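Long-range contacts in 2-dehydropantoate 2-reductase (Enterococcus faecium DO, PDB 5X20), which probably catalyses the NADPH-dependent reduction of ketopantoate to pantoate on the route to pantothenate, and is held here with NAD and a phenyloxamate ligand: residues Asn126-Ala131 and Ser144-Leu149; Ile122-Thr127 and Asn179-Ile184; Asn191-Gly196 and Lys216-Ile221. All coordinates share one frame; numbering follows the deposited sequence.

Contact 1 (Asn126-Ala131 and Ser144-Leu149); sequences NTMWTA and SGSVEL. With NAD (nicotinamide-adenine-dinucleotide), chain G; AOT (2-oxidanylidene-2-phenylazanyl-ethanoic acid), chain H.
The indole of Trp129 lies flat over the backbone of Ser144-Ser146, with Gly145 centred beneath it. Gly145 CA stands 3.6 Å from the centroid of the five-membered ring and 18° off its normal, a CH-pi contact, while Ser144 C and Ser146 N sit under the same face nearer the rim. At the ring's edge Val147 CG2 approaches Trp129 CD1, and Trp129 NE1 is hydrogen-bonded to Leu172 O. Before the tryptophan the chains pair as antiparallel strands: Asn126 and Glu148 form a hydrogen-bonded pair, with Glu148 N to Asn126 O at 3.1 Å, followed by the non-hydrogen-bonded pair Thr127-Val147. Where regular pairing stops, Ser146 O takes two donors from opposite faces of its carbonyl plane, Thr127 OG1 at 2.7 Å and Met128 N at 2.8 Å. The Thr127 hydroxyl reaches it because OG1 is anti to the backbone N (chi1 -177°); Thr127 OG1 also accepts from Trp129 N, closing an ST turn. Water 1 carries the link further, accepting from Thr130 N and donating to Ser144 O. Two residues beyond the turn, Ala131 N donates to NAD O7N at 2.9 Å, and NAD N7N returns a bond to Ala131 O, which fixes the rotation of the carboxamide. The contact thus joins neighbouring strands 122-127 and 147-151 of the Rossmann-type sheet at the nicotinamide end, with helix 10-21 reached through Thr127 and Trp129, and helix 180-201 through Asn126 and Glu148.

Contact 2 (Ile122-Thr127 and Asn179-Ile184); sequences IYIGNT and NIHYSI
Ile124 and Ile180 meet where the start of helix 180-201 lies against strand 122-127, and their branches make the tight part of this contact. Ile124 CD1 is 3.5 Å from Ile180 CG2 and 3.6 Å from Ile184 CD1, so one methyl of the strand rests against residues a helical turn apart. The side chain of Ile124 runs at a slant to that of Ile180 but at about a right angle to that of Ile184. Its CG1 lies between the backbone N and the carbonyl carbon (chi1 48°), and with the chain extended beyond it (chi2 150°) CD1 is carried out toward the helix. Ile180 also packs on the strand backbone: its CG1 touches Ile124 O, and its CD1 lies 3.9 Å from Gly125 CA. The axes of the strand segment and of helix residues 180-184 come within 8.1 Å and are inclined by 34°.

The fit is looser at the partly exposed edge of this apolar patch, where His181 CE1 comes only to 4.0 Å from Ile124 CD1 and His181 ND1 is hydrogen-bonded to a glycerol molecule, probably from the crystallisation liquor. A separate, polar contact is buried on the strand side: the amide of Asn126 reaches to Ser183 on the helix, its ND2 giving a weak, bent bond to Ser183 O at 3.1 Å and a long, weak one to Ser183 OG at 3.4 Å. The Ser183 hydroxyl has a second weak partner in Glu148 of the adjacent strand. At this point of the junction between the nucleotide-binding domain and the first turns of helix 180-201, isoleucine packing is thus complemented by weak amide bonds that give a buried polar group of the strand partners on the helix.

Contact 3 (Asn191-Gly196 and Lys216-Ile221); sequences NGTMNG and KMVATI. With AOT (2-oxidanylidene-2-phenylazanyl-ethanoic acid), chain H.
In the all-helical C-terminal domain of this ketopantoate reductase family member, helices 180-201 and 214-231 pack through Thr193, Met194, Val218 and Ile221, and the first of the helices also borders the ligand site. Their short segments run roughly antiparallel, with axes 9.6 Å apart and directions differing by 141°. Thr193 is central. Its CG2 points into the interface, 3.8 Å from Ile221 CG2 and 4.0 Å from Val218 CA, and the side chains of Thr193 and Ile221 slide past each other in opposite directions. With OG1 lodged between the backbone N and the carbonyl carbon (chi1 51°), the hydroxyl turns back onto its own helix, where it is hydrogen-bonded to Cys189 O and Val190 O, and the methyl is left to meet the partner helix. Ile221 CG2 also rests against Gly192 O at 3.5 Å, an oxygen that is hydrogen-bonded to Asn278 ND2. The neighbouring Met194, its chain bent, brings CE to Val218 CG2 at 4.0 Å. The contact is buried and made by van der Waals packing, largely of methyl groups, and Cys245 of helix 238-247 adds to it beside Thr193 and Val218.

On helix 214-231, Thr220 OG1 donates to Lys216 O, which also accepts from Thr220 N, and Lys216 NZ forms a salt bridge with Glu300 of the second subunit. A wider pi-type turn spans residues 191-195, and the opposite flank of the same helix carries polar side chains toward the phenyloxamate ligand AOT. Asn191 donates to the ligand along a nearly straight line, its ND2 lying 3.1 Å from AOT O1 with 170° at the hydrogen.

How the contacts relate
Contacts 1 and 2 share Asn126 and Thr127 and both use strand 122-127: one joins it to its sheet neighbour, the other to a helix packed on it, and they touch through Glu148 and Ser183. Contact 3 lies about 20 Å from either, centre to centre, yet uses the same helix 180-201 as contact 2. It is fully buried, whereas contacts 1 and 2 are partly buried. Chemistry follows place: backbone bonds within the sheet and a ring over peptide groups just past its strand ends, isoleucine packing with weak amide bonds at the domain junction, and mainly methyl packing between helices. Contacts 1 and 3 both reach AOT, from different domains.

Contact 1 (Asn126-Ala131 and Ser144-Leu149)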
loop_
_atom_site.group_PDB
_atom_site.type_symbol
_atom_site.label_atom_id
_atom_site.label_comp_id
_atom_site.label_asym_id
_atom_site.label_seq_id
_atom_site.Cartn_x
_atom_site.Cartn_y
_atom_site.Cartn_z
ATOM N N ASN A 126 9.093 -26.293 -1.077
ATOM C CA ASN A 126 9.377 -25.030 -0.501
ATOM C C ASN A 126 10.196 -25.242 0.752
ATOM O O ASN A 126 10.512 -26.365 1.127
ATOM C CB ASN A 126 8.098 -24.257 -0.197
ATOM C CG ASN A 126 7.164 -24.997 0.719
ATOM O OD1 ASN A 126 7.567 -25.603 1.659
ATOM N ND2 ASN A 126 5.923 -24.966 0.422
ATOM N N THR A 127 10.605 -24.144 1.357
ATOM C CA THR A 127 11.495 -24.213 2.456
ATOM C C THR A 127 11.164 -23.126 3.463
ATOM O O THR A 127 10.668 -22.067 3.109
ATOM C CB THR A 127 12.952 -24.089 1.975
ATOM O OG1 THR A 127 13.832 -24.237 3.084
ATOM C CG2 THR A 127 13.218 -22.744 1.298
ATOM N N MET A 128 11.499 -23.397 4.710
ATOM C CA MET A 128 11.371 -22.441 5.808
ATOM C C MET A 128 12.734 -21.977 6.290
ATOM O O MET A 128 12.816 -21.256 7.219
ATOM C CB MET A 128 10.647 -23.098 6.971
ATOM C CG MET A 128 9.231 -23.603 6.698
ATOM S SD MET A 128 8.080 -22.284 6.313
ATOM C CE MET A 128 7.545 -21.859 7.990
ATOM N N TRP A 129 13.808 -22.381 5.623
ATOM C CA TRP A 129 15.103 -21.779 5.891
ATOM C C TRP A 129 15.070 -20.300 5.465
ATOM O O TRP A 129 14.220 -19.898 4.648
ATOM C CB TRP A 129 16.180 -22.462 5.099
ATOM C CG TRP A 129 16.536 -23.775 5.692
ATOM C CD1 TRP A 129 16.198 -25.031 5.218
ATOM C CD2 TRP A 129 17.306 -24.008 6.909
ATOM N NE1 TRP A 129 16.704 -26.006 6.037
ATOM C CE2 TRP A 129 17.382 -25.455 7.073
ATOM C CE3 TRP A 129 17.926 -23.191 7.842
ATOM C CZ2 TRP A 129 18.050 -26.036 8.133
ATOM C CZ3 TRP A 129 18.595 -23.785 8.904
ATOM C CH2 TRP A 129 18.656 -25.174 9.048
ATOM N N THR A 130 15.983 -19.481 5.996
ATOM C CA THR A 130 16.150 -18.092 5.639
ATOM C C THR A 130 17.613 -17.770 5.360
ATOM O O THR A 130 18.503 -18.550 5.709
ATOM C CB THR A 130 15.693 -17.161 6.782
ATOM O OG1 THR A 130 16.510 -17.401 7.904
ATOM C CG2 THR A 130 14.252 -17.413 7.182
ATOM N N ALA A 131 17.858 -16.676 4.656
ATOM C CA ALA A 131 19.209 -16.301 4.360
ATOM C C ALA A 131 19.256 -14.867 3.889
ATOM O O ALA A 131 18.280 -14.355 3.389
ATOM C CB ALA A 131 19.784 -17.222 3.282
ATOM N N SER A 144 16.690 -21.613 12.108
ATOM C CA SER A 144 16.453 -22.993 11.760
ATOM C C SER A 144 15.608 -22.993 10.488
ATOM O O SER A 144 15.336 -21.936 9.914
ATOM C CB SER A 144 15.723 -23.714 12.899
ATOM O OG SER A 144 14.591 -22.899 13.254
ATOM N N GLY A 145 15.235 -24.180 10.052
ATOM C CA GLY A 145 14.448 -24.292 8.879
ATOM C C GLY A 145 14.087 -25.721 8.540
ATOM O O GLY A 145 14.381 -26.649 9.280
ATOM N N SER A 146 13.359 -25.865 7.443
ATOM C CA SER A 146 12.975 -27.150 6.956
ATOM C C SER A 146 12.790 -27.053 5.457
ATOM O O SER A 146 12.747 -25.949 4.904
ATOM C CB SER A 146 11.689 -27.621 7.640
ATOM O OG SER A 146 10.631 -26.690 7.450
ATOM N N VAL A 147 12.678 -28.233 4.835
ATOM C CA VAL A 147 12.319 -28.363 3.447
ATOM C C VAL A 147 11.217 -29.396 3.320
ATOM O O VAL A 147 11.217 -30.415 4.017
ATOM C CB VAL A 147 13.542 -28.805 2.636
ATOM C CG1 VAL A 147 13.182 -29.077 1.190
ATOM C CG2 VAL A 147 14.628 -27.744 2.707
ATOM N N GLU A 148 10.263 -29.122 2.437
ATOM C CA GLU A 148 9.309 -30.117 1.975
ATOM C C GLU A 148 9.368 -30.248 0.469
ATOM O O GLU A 148 9.540 -29.248 -0.236
ATOM C CB GLU A 148 7.901 -29.757 2.374
ATOM C CG GLU A 148 7.604 -30.006 3.838
ATOM C CD GLU A 148 6.130 -30.000 4.119
ATOM O OE1 GLU A 148 5.714 -29.496 5.153
ATOM O OE2 GLU A 148 5.336 -30.494 3.313
ATOM N N LEU A 149 9.242 -31.474 -0.030
ATOM C CA LEU A 149 9.377 -31.716 -1.440
ATOM C C LEU A 149 8.600 -32.954 -1.850
ATOM O O LEU A 149 8.298 -33.849 -1.032
ATOM C CB LEU A 149 10.860 -31.840 -1.820
ATOM C CG LEU A 149 11.683 -33.051 -1.298
ATOM C CD1 LEU A 149 11.551 -34.236 -2.222
ATOM C CD2 LEU A 149 13.161 -32.703 -1.176
HETATM P PA NAD G . 18.679 -13.645 -3.919
HETATM O O1A NAD G . 18.076 -12.401 -4.496
HETATM O O2A NAD G . 19.681 -13.565 -2.770
HETATM O O5B NAD G . 19.444 -14.402 -5.096
HETATM C C5B NAD G . 18.805 -14.673 -6.324
HETATM C C4B NAD G . 19.751 -14.475 -7.496
HETATM O O4B NAD G . 19.847 -13.083 -7.685
HETATM C C3B NAD G . 21.176 -14.973 -7.270
HETATM O O3B NAD G . 21.679 -15.436 -8.489
HETATM C C2B NAD G . 21.908 -13.739 -6.864
HETATM O O2B NAD G . 23.314 -13.737 -7.068
HETATM C C1B NAD G . 21.197 -12.749 -7.755
HETATM N N9A NAD G . 21.382 -11.414 -7.203
HETATM C C8A NAD G . 21.195 -11.048 -5.943
HETATM N N7A NAD G . 21.497 -9.756 -5.792
HETATM C C5A NAD G . 21.902 -9.301 -6.975
HETATM C C6A NAD G . 22.380 -8.017 -7.494
HETATM N N6A NAD G . 22.476 -6.921 -6.700
HETATM N N1A NAD G . 22.720 -8.002 -8.783
HETATM C C2A NAD G . 22.613 -9.064 -9.594
HETATM N N3A NAD G . 22.215 -10.282 -9.207
HETATM C C4A NAD G . 21.844 -10.427 -7.911
HETATM O O3 NAD G . 17.394 -14.518 -3.574
HETATM P PN NAD G . 17.206 -15.594 -2.400
HETATM O O1N NAD G . 16.871 -14.763 -1.155
HETATM O O2N NAD G . 18.269 -16.654 -2.327
HETATM O O5D NAD G . 15.797 -16.208 -2.844
HETATM C C5D NAD G . 15.762 -17.319 -3.731
HETATM C C4D NAD G . 14.411 -18.041 -3.666
HETATM O O4D NAD G . 14.236 -18.567 -2.335
HETATM C C3D NAD G . 13.316 -17.015 -3.885
HETATM O O3D NAD G . 12.237 -17.540 -4.633
HETATM C C2D NAD G . 12.884 -16.639 -2.470
HETATM O O2D NAD G . 11.546 -16.133 -2.389
HETATM C C1D NAD G . 13.069 -17.967 -1.762
HETATM N N1N NAD G . 13.212 -17.911 -0.315
HETATM C C2N NAD G . 14.079 -17.022 0.223
HETATM C C3N NAD G . 14.203 -16.943 1.620
HETATM C C7N NAD G . 15.193 -16.025 2.304
HETATM O O7N NAD G . 15.243 -16.026 3.527
HETATM N N7N NAD G . 16.114 -15.342 1.618
HETATM C C4N NAD G . 13.458 -17.847 2.403
HETATM C C5N NAD G . 12.609 -18.807 1.783
HETATM C C6N NAD G . 12.513 -18.855 0.425
HETATM C C1 AOT H . 9.850 -16.851 5.431
HETATM N N1 AOT H . 10.167 -15.934 4.551
HETATM O O1 AOT H . 9.839 -17.167 2.742
HETATM C C2 AOT H . 8.653 -16.728 6.098
HETATM O O2 AOT H . 10.747 -13.963 3.165
HETATM O O3 AOT H . 10.570 -14.880 1.337
HETATM C C8 AOT H . 10.529 -14.947 2.545
HETATM C C7 AOT H . 10.163 -16.150 3.274
HETATM C C4 AOT H . 8.309 -17.666 7.043
HETATM C C6 AOT H . 9.143 -18.720 7.346
HETATM C C5 AOT H . 10.318 -18.833 6.667
HETATM C C3 AOT H . 10.681 -17.912 5.718
HETATM O O HOH W 1 17.120 -19.875 8.728
#

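Contact 2 (Ile122-Thr127 and Asn179-Ile184)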
loop_
_atom_site.group_PDB
_atom_site.type_symbol
_atom_site.label_atom_id
_atom_site.label_comp_id
_atom_site.label_asym_id
_atom_site.label_seq_id
_atom_site.Cartn_x
_atom_site.Cartn_y
_atom_site.Cartn_z
ATOM N N ILE A 122 11.620 -34.062 -12.189
ATOM C CA ILE A 122 11.270 -32.824 -11.502
ATOM C C ILE A 122 10.773 -33.097 -10.106
ATOM O O ILE A 122 9.852 -33.867 -9.924
ATOM C CB ILE A 122 10.194 -32.013 -12.257
ATOM C CG1 ILE A 122 10.700 -31.681 -13.674
ATOM C CG2 ILE A 122 9.938 -30.701 -11.527
ATOM C CD1 ILE A 122 9.691 -30.978 -14.568
ATOM N N TYR A 123 11.382 -32.395 -9.158
ATOM C CA TYR A 123 10.967 -32.373 -7.779
ATOM C C TYR A 123 10.708 -30.922 -7.364
ATOM O O TYR A 123 11.451 -30.032 -7.748
ATOM C CB TYR A 123 12.083 -32.972 -6.927
ATOM C CG TYR A 123 12.408 -34.391 -7.366
ATOM C CD1 TYR A 123 13.211 -34.624 -8.448
ATOM C CD2 TYR A 123 11.820 -35.465 -6.737
ATOM C CE1 TYR A 123 13.426 -35.885 -8.909
ATOM C CE2 TYR A 123 12.045 -36.747 -7.158
ATOM C CZ TYR A 123 12.832 -36.955 -8.264
ATOM O OH TYR A 123 13.075 -38.231 -8.721
ATOM N N ILE A 124 9.634 -30.696 -6.634
ATOM C CA ILE A 124 9.293 -29.384 -6.186
ATOM C C ILE A 124 8.925 -29.356 -4.724
ATOM O O ILE A 124 8.437 -30.320 -4.156
ATOM C CB ILE A 124 8.091 -28.737 -6.910
ATOM C CG1 ILE A 124 6.972 -29.708 -6.949
ATOM C CG2 ILE A 124 8.493 -28.348 -8.299
ATOM C CD1 ILE A 124 5.615 -29.061 -6.936
ATOM N N GLY A 125 9.106 -28.168 -4.161
ATOM C CA GLY A 125 8.743 -27.912 -2.799
ATOM C C GLY A 125 8.944 -26.473 -2.384
ATOM O O GLY A 125 9.022 -25.581 -3.216
ATOM N N ASN A 126 9.093 -26.293 -1.077
ATOM C CA ASN A 126 9.377 -25.030 -0.501
ATOM C C ASN A 126 10.196 -25.242 0.752
ATOM O O ASN A 126 10.512 -26.365 1.127
ATOM C CB ASN A 126 8.098 -24.257 -0.197
ATOM C CG ASN A 126 7.164 -24.997 0.719
ATOM O OD1 ASN A 126 7.567 -25.603 1.659
ATOM N ND2 ASN A 126 5.923 -24.966 0.422
ATOM N N THR A 127 10.605 -24.144 1.357
ATOM C CA THR A 127 11.495 -24.213 2.456
ATOM C C THR A 127 11.164 -23.126 3.463
ATOM O O THR A 127 10.668 -22.067 3.109
ATOM C CB THR A 127 12.952 -24.089 1.975
ATOM O OG1 THR A 127 13.832 -24.237 3.084
ATOM C CG2 THR A 127 13.218 -22.744 1.298
ATOM N N ASN A 179 1.438 -34.313 -0.437
ATOM C CA ASN A 179 0.526 -33.288 -0.923
ATOM C C ASN A 179 1.236 -31.948 -1.074
ATOM O O ASN A 179 0.913 -30.919 -0.399
ATOM C CB ASN A 179 -0.633 -33.223 0.061
ATOM C CG ASN A 179 -1.847 -32.554 -0.501
ATOM O OD1 ASN A 179 -1.879 -32.119 -1.688
ATOM N ND2 ASN A 179 -2.852 -32.410 0.347
ATOM N N ILE A 180 2.224 -31.927 -1.964
ATOM C CA ILE A 180 3.088 -30.745 -2.054
ATOM C C ILE A 180 2.338 -29.480 -2.476
ATOM O O ILE A 180 2.733 -28.402 -2.090
ATOM C CB ILE A 180 4.316 -30.977 -2.920
ATOM C CG1 ILE A 180 5.420 -29.982 -2.548
ATOM C CG2 ILE A 180 4.028 -30.880 -4.397
ATOM C CD1 ILE A 180 5.991 -30.147 -1.168
ATOM N N HIS A 181 1.285 -29.614 -3.260
ATOM C CA HIS A 181 0.527 -28.464 -3.747
ATOM C C HIS A 181 -0.174 -27.742 -2.616
ATOM O O HIS A 181 -0.182 -26.513 -2.584
ATOM C CB HIS A 181 -0.434 -28.863 -4.881
ATOM C CG HIS A 181 0.284 -29.360 -6.098
ATOM N ND1 HIS A 181 1.233 -28.606 -6.767
ATOM C CD2 HIS A 181 0.286 -30.568 -6.700
ATOM C CE1 HIS A 181 1.739 -29.312 -7.766
ATOM N NE2 HIS A 181 1.209 -30.520 -7.724
ATOM N N TYR A 182 -0.669 -28.504 -1.641
ATOM C CA TYR A 182 -1.253 -27.927 -0.410
ATOM C C TYR A 182 -0.181 -27.159 0.321
ATOM O O TYR A 182 -0.342 -25.985 0.686
ATOM C CB TYR A 182 -1.781 -29.045 0.507
ATOM C CG TYR A 182 -2.487 -28.527 1.716
ATOM C CD1 TYR A 182 -1.768 -28.025 2.813
ATOM C CD2 TYR A 182 -3.872 -28.514 1.776
ATOM C CE1 TYR A 182 -2.419 -27.513 3.918
ATOM C CE2 TYR A 182 -4.544 -28.033 2.904
ATOM C CZ TYR A 182 -3.830 -27.505 3.952
ATOM O OH TYR A 182 -4.509 -26.997 5.020
ATOM N N SER A 183 0.951 -27.800 0.485
ATOM C CA SER A 183 2.066 -27.174 1.165
ATOM C C SER A 183 2.593 -25.884 0.472
ATOM O O SER A 183 2.932 -24.923 1.128
ATOM C CB SER A 183 3.173 -28.194 1.280
ATOM O OG SER A 183 4.284 -27.539 1.849
ATOM N N ILE A 184 2.633 -25.864 -0.863
ATOM C CA ILE A 184 3.061 -24.676 -1.625
ATOM C C ILE A 184 2.048 -23.544 -1.466
ATOM O O ILE A 184 2.413 -22.434 -1.245
ATOM C CB ILE A 184 3.346 -25.047 -3.110
ATOM C CG1 ILE A 184 4.698 -25.736 -3.173
ATOM C CG2 ILE A 184 3.370 -23.822 -4.005
ATOM C CD1 ILE A 184 4.908 -26.673 -4.355
#

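Contact 3 (Asn191-Gly196 and Lys216-Ile221)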
loop_
_atom_site.group_PDB
_atom_site.type_symbol
_atom_site.label_atom_id
_atom_site.label_comp_id
_atom_site.label_asym_id
_atom_site.label_seq_id
_atom_site.Cartn_x
_atom_site.Cartn_y
_atom_site.Cartn_z
ATOM N N ASN A 191 3.792 -15.839 2.216
ATOM C CA ASN A 191 4.499 -14.934 1.343
ATOM C C ASN A 191 3.535 -13.913 0.756
ATOM O O ASN A 191 3.931 -12.823 0.361
ATOM C CB ASN A 191 5.221 -15.737 0.245
ATOM C CG ASN A 191 6.431 -16.505 0.772
ATOM O OD1 ASN A 191 6.638 -17.671 0.449
ATOM N ND2 ASN A 191 7.191 -15.882 1.643
ATOM N N GLY A 192 2.270 -14.297 0.615
ATOM C CA GLY A 192 1.252 -13.426 0.057
ATOM C C GLY A 192 0.673 -12.418 1.013
ATOM O O GLY A 192 -0.153 -11.612 0.629
ATOM N N THR A 193 1.077 -12.481 2.276
ATOM C CA THR A 193 0.611 -11.545 3.295
ATOM C C THR A 193 1.796 -10.767 3.843
ATOM O O THR A 193 1.895 -9.553 3.626
ATOM C CB THR A 193 -0.155 -12.268 4.412
ATOM O OG1 THR A 193 0.621 -13.382 4.930
ATOM C CG2 THR A 193 -1.466 -12.745 3.897
ATOM N N MET A 194 2.759 -11.454 4.431
ATOM C CA MET A 194 3.901 -10.776 5.014
ATOM C C MET A 194 4.712 -9.965 4.001
ATOM O O MET A 194 5.056 -8.796 4.277
ATOM C CB MET A 194 4.824 -11.772 5.733
ATOM C CG MET A 194 4.148 -12.663 6.781
ATOM S SD MET A 194 3.460 -11.714 8.158
ATOM C CE MET A 194 1.689 -11.820 7.919
ATOM N N ASN A 195 5.068 -10.569 2.863
ATOM C CA ASN A 195 5.990 -9.923 1.943
ATOM C C ASN A 195 5.464 -8.584 1.398
ATOM O O ASN A 195 6.128 -7.542 1.543
ATOM C CB ASN A 195 6.366 -10.827 0.771
ATOM C CG ASN A 195 7.180 -12.045 1.170
ATOM O OD1 ASN A 195 7.009 -12.623 2.246
ATOM N ND2 ASN A 195 7.958 -12.529 0.255
ATOM N N GLY A 196 4.282 -8.596 0.818
ATOM C CA GLY A 196 3.716 -7.413 0.191
ATOM C C GLY A 196 3.273 -6.381 1.193
ATOM O O GLY A 196 3.551 -5.175 1.009
ATOM N N LYS A 216 -7.377 -8.498 9.805
ATOM C CA LYS A 216 -8.369 -8.390 8.741
ATOM C C LYS A 216 -7.743 -8.491 7.331
ATOM O O LYS A 216 -8.248 -9.237 6.491
ATOM C CB LYS A 216 -9.159 -7.088 8.935
ATOM C CG LYS A 216 -10.058 -6.677 7.817
ATOM C CD LYS A 216 -11.120 -7.763 7.596
ATOM C CE LYS A 216 -12.311 -7.244 6.760
ATOM N NZ LYS A 216 -11.783 -6.854 5.434
ATOM N N MET A 217 -6.618 -7.839 7.090
ATOM C CA MET A 217 -5.945 -7.921 5.801
ATOM C C MET A 217 -5.455 -9.339 5.542
ATOM O O MET A 217 -5.643 -9.883 4.453
ATOM C CB MET A 217 -4.796 -6.898 5.718
ATOM C CG MET A 217 -5.302 -5.435 5.813
ATOM S SD MET A 217 -4.025 -4.185 5.462
ATOM C CE MET A 217 -3.043 -4.335 6.962
ATOM N N VAL A 218 -4.822 -9.952 6.543
ATOM C CA VAL A 218 -4.309 -11.305 6.385
ATOM C C VAL A 218 -5.440 -12.275 6.073
ATOM O O VAL A 218 -5.357 -13.056 5.122
ATOM C CB VAL A 218 -3.535 -11.768 7.631
ATOM C CG1 VAL A 218 -3.318 -13.278 7.629
ATOM C CG2 VAL A 218 -2.221 -11.054 7.714
ATOM N N ALA A 219 -6.495 -12.214 6.859
ATOM C CA ALA A 219 -7.606 -13.151 6.669
ATOM C C ALA A 219 -8.302 -12.990 5.313
ATOM O O ALA A 219 -8.731 -13.979 4.718
ATOM C CB ALA A 219 -8.637 -12.984 7.799
ATOM N N THR A 220 -8.517 -11.761 4.880
ATOM C CA THR A 220 -9.101 -11.545 3.564
ATOM C C THR A 220 -8.222 -12.127 2.422
ATOM O O THR A 220 -8.739 -12.791 1.518
ATOM C CB THR A 220 -9.273 -10.056 3.297
ATOM O OG1 THR A 220 -9.979 -9.483 4.381
ATOM C CG2 THR A 220 -10.011 -9.789 2.029
ATOM N N ILE A 221 -6.903 -11.921 2.486
ATOM C CA ILE A 221 -5.993 -12.430 1.455
ATOM C C ILE A 221 -5.992 -13.937 1.483
ATOM O O ILE A 221 -6.042 -14.601 0.432
ATOM C CB ILE A 221 -4.563 -11.880 1.653
ATOM C CG1 ILE A 221 -4.571 -10.353 1.355
ATOM C CG2 ILE A 221 -3.554 -12.613 0.774
ATOM C CD1 ILE A 221 -3.289 -9.656 1.791
HETATM C C1 AOT H . 9.850 -16.851 5.431
HETATM N N1 AOT H . 10.167 -15.934 4.551
HETATM O O1 AOT H . 9.839 -17.167 2.742
HETATM C C2 AOT H . 8.653 -16.728 6.098
HETATM O O2 AOT H . 10.747 -13.963 3.165
HETATM O O3 AOT H . 10.570 -14.880 1.337
HETATM C C8 AOT H . 10.529 -14.947 2.545
HETATM C C7 AOT H . 10.163 -16.150 3.274
HETATM C C4 AOT H . 8.309 -17.666 7.043
HETATM C C6 AOT H . 9.143 -18.720 7.346
HETATM C C5 AOT H . 10.318 -18.833 6.667
HETATM C C3 AOT H . 10.681 -17.912 5.718
#